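Local coordinates for secreted protein (Streptomyces lividans TK24, PDB 5LXZ), which is a copper metalloradical protein of the galactose oxidase-like class that probably oxidises alcohol or aldehyde groups of its substrates, at residues A[293-301]-A[311-320]. The protein carries 1 engineered substitution. Residues are numbered along the deposited sequence; the frame is centred on the assembly and turned at random. Where two conformers were deposited one is given.
With EDO (1,2-ethanediol), chain M; ACT (acetate ion), chain D.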
ATOM      1  N   ARG A 293       1.348  -7.353  18.062  1.00  8.48           N
ATOM      2  CA  ARG A 293       1.134  -8.200  16.895  0.60  8.67           C
ATOM      3  C   ARG A 293       1.868  -7.622  15.717  1.00  8.27           C
ATOM      4  O   ARG A 293       1.623  -6.508  15.255  1.00  7.91           O
ATOM      5  CB  ARG A 293      -0.302  -8.457  16.552  0.60  8.97           C
ATOM      6  CG  ARG A 293      -0.350  -9.468  15.419  0.60  9.52           C
ATOM      7  CD  ARG A 293      -1.622 -10.227  15.321  0.60  9.81           C
ATOM      8  NE  ARG A 293      -1.954 -11.089  16.441  0.60 10.03           N
ATOM      9  CZ  ARG A 293      -1.475 -12.321  16.669  0.60 10.39           C
ATOM     10  NH1 ARG A 293      -0.560 -12.884  15.884  0.60 11.93           N
ATOM     11  NH2 ARG A 293      -1.938 -13.003  17.701  0.60 10.26           N
ATOM     12  N   GLN A 294       2.846  -8.424  15.289  1.00  8.71           N
ATOM     13  CA  GLN A 294       3.802  -7.985  14.308  1.00  8.71           C
ATOM     14  C   GLN A 294       3.455  -8.432  12.905  1.00  8.02           C
ATOM     15  O   GLN A 294       3.033  -9.578  12.691  1.00  8.45           O
ATOM     16  CB  GLN A 294       5.191  -8.489  14.700  1.00  9.50           C
ATOM     17  CG  GLN A 294       6.311  -7.955  13.842  1.00  9.99           C
ATOM     18  CD  GLN A 294       7.644  -8.547  14.210  1.00 11.84           C
ATOM     19  OE1 GLN A 294       8.227  -9.345  13.443  1.00 14.58           O
ATOM     20  NE2 GLN A 294       8.157  -8.140  15.334  1.00 11.39           N
ATOM     21  N   PHE A 295       3.633  -7.489  11.979  1.00  8.20           N
ATOM     22  CA  PHE A 295       3.469  -7.728  10.555  1.00  7.70           C
ATOM     23  C   PHE A 295       4.608  -7.069   9.782  1.00  7.16           C
ATOM     24  O   PHE A 295       5.191  -6.106  10.266  1.00  7.00           O
ATOM     25  CB  PHE A 295       2.156  -7.093  10.034  1.00  8.27           C
ATOM     26  CG  PHE A 295       0.900  -7.663  10.616  1.00  8.80           C
ATOM     27  CD1 PHE A 295       0.350  -7.131  11.770  1.00  8.88           C
ATOM     28  CD2 PHE A 295       0.269  -8.737  10.000  1.00  9.39           C
ATOM     29  CE1 PHE A 295      -0.794  -7.663  12.304  1.00  9.13           C
ATOM     30  CE2 PHE A 295      -0.902  -9.280  10.545  1.00 10.17           C
ATOM     31  CZ  PHE A 295      -1.450  -8.698  11.681  1.00  9.48           C
ATOM     32  N   PRO A 296       4.829  -7.516   8.549  1.00  7.16           N
ATOM     33  CA  PRO A 296       5.677  -6.761   7.648  1.00  6.79           C
ATOM     34  C   PRO A 296       5.074  -5.412   7.313  1.00  6.57           C
ATOM     35  O   PRO A 296       3.946  -5.162   7.725  1.00  7.02           O
ATOM     36  CB  PRO A 296       5.726  -7.624   6.380  1.00  7.01           C
ATOM     37  CG  PRO A 296       4.558  -8.525   6.494  1.00  7.61           C
ATOM     38  CD  PRO A 296       4.267  -8.728   7.929  1.00  7.59           C
ATOM     39  N   THR A 297       5.766  -4.608   6.538  1.00  6.34           N
ATOM     40  CA  THR A 297       5.289  -3.259   6.207  1.00  6.56           C
ATOM     41  C   THR A 297       4.164  -3.289   5.203  1.00  6.24           C
ATOM     42  O   THR A 297       3.949  -4.267   4.498  1.00  6.12           O
ATOM     43  CB  THR A 297       6.426  -2.387   5.662  1.00  7.08           C
ATOM     44  OG1 THR A 297       6.864  -2.906   4.400  1.00  7.56           O
ATOM     45  CG2 THR A 297       7.541  -2.275   6.658  1.00  7.71           C
ATOM     46  N   TYR A 298       3.396  -2.206   5.161  1.00  5.69           N
ATOM     47  CA  TYR A 298       2.178  -2.090   4.375  1.00  5.66           C
ATOM     48  C   TYR A 298       1.371  -3.390   4.361  1.00  5.25           C
ATOM     49  O   TYR A 298       0.954  -3.869   3.274  1.00  5.22           O
ATOM     50  CB  TYR A 298       2.436  -1.563   2.953  1.00  5.63           C
ATOM     51  CG  TYR A 298       2.852  -0.120   2.870  1.00  5.89           C
ATOM     52  CD1 TYR A 298       2.129   0.867   3.504  1.00  6.04           C
ATOM     53  CD2 TYR A 298       3.958   0.280   2.115  1.00  5.79           C
ATOM     54  CE1 TYR A 298       2.492   2.190   3.413  1.00  6.23           C
ATOM     55  CE2 TYR A 298       4.343   1.596   2.033  1.00  5.97           C
ATOM     56  CZ  TYR A 298       3.600   2.563   2.646  1.00  6.08           C
ATOM     57  OH  TYR A 298       4.016   3.876   2.510  1.00  6.52           O
ATOM     58  N   PRO A 299       1.067  -3.954   5.527  1.00  5.42           N
ATOM     59  CA  PRO A 299       0.209  -5.135   5.525  1.00  5.21           C
ATOM     60  C   PRO A 299      -1.161  -4.790   5.013  1.00  5.18           C
ATOM     61  O   PRO A 299      -1.732  -3.785   5.373  1.00  5.46           O
ATOM     62  CB  PRO A 299       0.160  -5.577   6.981  1.00  5.23           C
ATOM     63  CG  PRO A 299       0.388  -4.269   7.720  1.00  5.25           C
ATOM     64  CD  PRO A 299       1.334  -3.458   6.897  1.00  5.49           C
ATOM     65  N   ALA A 300      -1.722  -5.614   4.139  1.00  5.03           N
ATOM     66  CA  ALA A 300      -3.049  -5.355   3.609  1.00  5.21           C
ATOM     67  C   ALA A 300      -4.111  -5.782   4.605  1.00  5.39           C
ATOM     68  O   ALA A 300      -4.426  -6.962   4.699  1.00  5.61           O
ATOM     69  CB  ALA A 300      -3.223  -6.072   2.286  1.00  5.61           C
ATOM     70  N   LEU A 301      -4.639  -4.809   5.350  1.00  5.18           N
ATOM     71  CA  LEU A 301      -5.520  -5.048   6.493  1.00  5.43           C
ATOM     72  C   LEU A 301      -6.880  -4.401   6.222  1.00  5.69           C
ATOM     73  O   LEU A 301      -6.965  -3.178   6.128  1.00  6.78           O
ATOM     74  CB  LEU A 301      -4.933  -4.438   7.753  1.00  5.42           C
ATOM     75  CG  LEU A 301      -3.567  -4.966   8.171  1.00  5.84           C
ATOM     76  CD1 LEU A 301      -3.056  -4.190   9.386  1.00  6.29           C
ATOM     77  CD2 LEU A 301      -3.612  -6.445   8.510  1.00  6.11           C
ATOM     78  N   TYR A 311      -6.256  -9.871   7.233  1.00  5.44           N
ATOM     79  CA  TYR A 311      -4.907  -9.685   6.651  1.00  5.48           C
ATOM     80  C   TYR A 311      -4.819 -10.619   5.501  1.00  5.56           C
ATOM     81  O   TYR A 311      -4.833 -11.841   5.684  1.00  5.60           O
ATOM     82  CB  TYR A 311      -3.859  -9.984   7.694  1.00  5.41           C
ATOM     83  CG  TYR A 311      -2.437 -10.038   7.175  1.00  5.34           C
ATOM     84  CD1 TYR A 311      -1.906  -8.986   6.401  1.00  5.51           C
ATOM     85  CD2 TYR A 311      -1.603 -11.088   7.475  1.00  5.38           C
ATOM     86  CE1 TYR A 311      -0.593  -9.020   5.950  1.00  5.54           C
ATOM     87  CE2 TYR A 311      -0.290 -11.083   7.086  1.00  5.66           C
ATOM     88  CZ  TYR A 311       0.214 -10.053   6.315  1.00  5.63           C
ATOM     89  OH  TYR A 311       1.518  -9.986   5.908  1.00  6.48           O
ATOM     90  N   SER A 312      -4.607 -10.072   4.303  1.00  5.67           N
ATOM     91  CA  SER A 312      -4.619 -10.895   3.105  1.00  6.00           C
ATOM     92  C   SER A 312      -3.271 -11.596   2.909  1.00  6.23           C
ATOM     93  O   SER A 312      -3.203 -12.482   2.067  1.00  6.97           O
ATOM     94  CB  SER A 312      -4.916 -10.064   1.869  1.00  6.17           C
ATOM     95  OG  SER A 312      -3.791  -9.258   1.531  1.00  5.83           O
ATOM     96  N   GLY A 313      -2.248 -11.187   3.624  1.00  5.75           N
ATOM     97  CA  GLY A 313      -0.886 -11.643   3.411  1.00  5.83           C
ATOM     98  C   GLY A 313      -0.058 -10.722   2.529  1.00  5.64           C
ATOM     99  O   GLY A 313       1.174 -10.775   2.582  1.00  5.68           O
ATOM    100  N   ALA A 314      -0.697  -9.857   1.751  1.00  5.63           N
ATOM    101  CA  ALA A 314       0.035  -8.930   0.878  1.00  5.54           C
ATOM    102  C   ALA A 314       0.721  -7.886   1.725  1.00  5.48           C
ATOM    103  O   ALA A 314       0.159  -7.440   2.744  1.00  5.78           O
ATOM    104  CB  ALA A 314      -0.903  -8.257  -0.118  1.00  5.38           C
ATOM    105  N   ASN A 315       1.939  -7.528   1.355  1.00  5.64           N
ATOM    106  CA  ASN A 315       2.745  -6.613   2.168  1.00  5.60           C
ATOM    107  C   ASN A 315       3.917  -6.120   1.348  1.00  5.98           C
ATOM    108  O   ASN A 315       4.168  -6.651   0.295  1.00  6.23           O
ATOM    109  CB  ASN A 315       3.288  -7.333   3.425  1.00  5.95           C
ATOM    110  CG  ASN A 315       4.320  -8.396   3.104  1.00  6.53           C
ATOM    111  OD1 ASN A 315       5.498  -8.120   3.095  1.00  6.17           O
ATOM    112  ND2 ASN A 315       3.869  -9.599   2.761  1.00  6.45           N
ATOM    113  N   ALA A 316       4.591  -5.099   1.831  1.00  6.25           N
ATOM    114  CA  ALA A 316       5.719  -4.474   1.121  1.00  6.75           C
ATOM    115  C   ALA A 316       7.069  -4.959   1.622  1.00  7.99           C
ATOM    116  O   ALA A 316       8.112  -4.465   1.160  1.00  9.64           O
ATOM    117  CB  ALA A 316       5.625  -2.956   1.190  1.00  7.06           C
ATOM    118  N   GLY A 317       7.065  -5.934   2.512  1.00  7.49           N
ATOM    119  CA  GLY A 317       8.272  -6.582   2.993  1.00  7.66           C
ATOM    120  C   GLY A 317       8.818  -6.039   4.295  1.00  7.75           C
ATOM    121  O   GLY A 317       8.141  -5.310   5.024  1.00  7.79           O
ATOM    122  N   TYR A 318      10.050  -6.441   4.603  1.00  7.66           N
ATOM    123  CA  TYR A 318      10.731  -6.201   5.876  1.00  8.25           C
ATOM    124  C   TYR A 318      10.226  -7.106   6.985  1.00  7.90           C
ATOM    125  O   TYR A 318       9.132  -7.675   6.911  1.00  8.23           O
ATOM    126  CB  TYR A 318      10.738  -4.732   6.312  1.00  9.07           C
ATOM    127  CG  TYR A 318      11.455  -3.839   5.340  1.00 10.70           C
ATOM    128  CD1 TYR A 318      12.840  -3.757   5.368  1.00 11.80           C
ATOM    129  CD2 TYR A 318      10.769  -3.085   4.394  1.00 12.64           C
ATOM    130  CE1 TYR A 318      13.526  -2.960   4.477  1.00 13.40           C
ATOM    131  CE2 TYR A 318      11.448  -2.264   3.508  1.00 13.73           C
ATOM    132  CZ  TYR A 318      12.838  -2.242   3.545  1.00 15.04           C
ATOM    133  OH  TYR A 318      13.546  -1.432   2.648  1.00 19.54           O
ATOM    134  N   GLY A 319      11.022  -7.224   8.023  1.00  8.06           N
ATOM    135  CA  GLY A 319      10.769  -8.165   9.072  1.00  8.19           C
ATOM    136  C   GLY A 319      11.083  -9.580   8.689  1.00  8.29           C
ATOM    137  O   GLY A 319      11.461  -9.886   7.541  1.00  7.50           O
ATOM    138  N   PRO A 320      10.876 -10.481   9.614  1.00  8.72           N
ATOM    139  CA  PRO A 320      11.249 -11.889   9.380  1.00 10.07           C
ATOM    140  C   PRO A 320      10.298 -12.601   8.438  1.00 11.16           C
ATOM    141  O   PRO A 320       9.158 -12.130   8.217  1.00 11.54           O
ATOM    142  CB  PRO A 320      11.172 -12.491  10.754  1.00 10.43           C
ATOM    143  CG  PRO A 320      10.234 -11.649  11.482  1.00 11.24           C
ATOM    144  CD  PRO A 320      10.352 -10.250  10.964  1.00  9.60           C
TER
HETATM  145  C1  EDO M 712      -0.067 -12.910  12.702  1.00 24.97           C
HETATM  146  O1  EDO M 712       0.994 -13.872  12.619  1.00 32.16           O
HETATM  147  C2  EDO M 712       0.536 -11.523  12.889  1.00 24.38           C
HETATM  148  O2  EDO M 712       1.542 -11.458  13.924  1.00 20.07           O
HETATM  149  C   ACT D 703      -0.333 -16.235  17.254  1.00 44.51           C
HETATM  150  O   ACT D 703      -0.275 -15.506  18.271  1.00 44.99           O
HETATM  151  OXT ACT D 703      -1.418 -16.734  16.885  1.00 45.68           O
HETATM  152  CH3 ACT D 703       0.919 -16.494  16.471  1.00 46.73           C
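Phe295 and Tyr311 meet edge to face in the loops of one blade of the Kelch β-propeller, where 293-301 leads into the blade's first strand and 311-320 leaves its second. The phenyl edge stands over one face of the phenol, with planes at 73° and ring centroids 4.9 Å apart. Tyr311 can be followed outward: CB lies 3.6 Å from Leu301 CD2; CG and CD2 sit beneath Phe295 CE2; at CD1 the ring edge meets Ala300 O; CE1 touches Pro299 CB at 3.7 Å; CE2 and CZ lie under Phe295 CD2; and OH rests against Pro296 CG while hydrogen-bonding to Gly324 O. With CG of Tyr311 anti to the backbone N (chi1 171°), the ring is laid forward over the turn that follows, and Gly313 N lies over the face opposite Phe295. A leucine here would probably leave the Phe295 edge without an aromatic face and Gly324 O without its phenol partner. Beside the Tyr311 ring edge, Ala300 bonds in both directions, its N to Ala314 O and its O to Ser312 N. Ser312 OG accepts from Ala314 N in an ST turn and also bonds to Thr354. Farther on, Pro296 crosses Asn315 at about a right angle, its CB 3.3 Å from Asn315 OD1; the amide ND2 is tied to Gly313 O, which lies in the amide plane. Beyond them Tyr298 stacks on the copper ligand Tyr248, so this packing adjoins the copper site; the Tyr298 ring edge at CD2 meets Ala316 CB, and Tyr298 OH bonds to Thr81 O. Thr297 O accepts from Ala316 N, and Thr297 grips Gly317 O twice: its N donates at 2.9 Å, and its OG1, from above the carbonyl plane, at 2.8 Å.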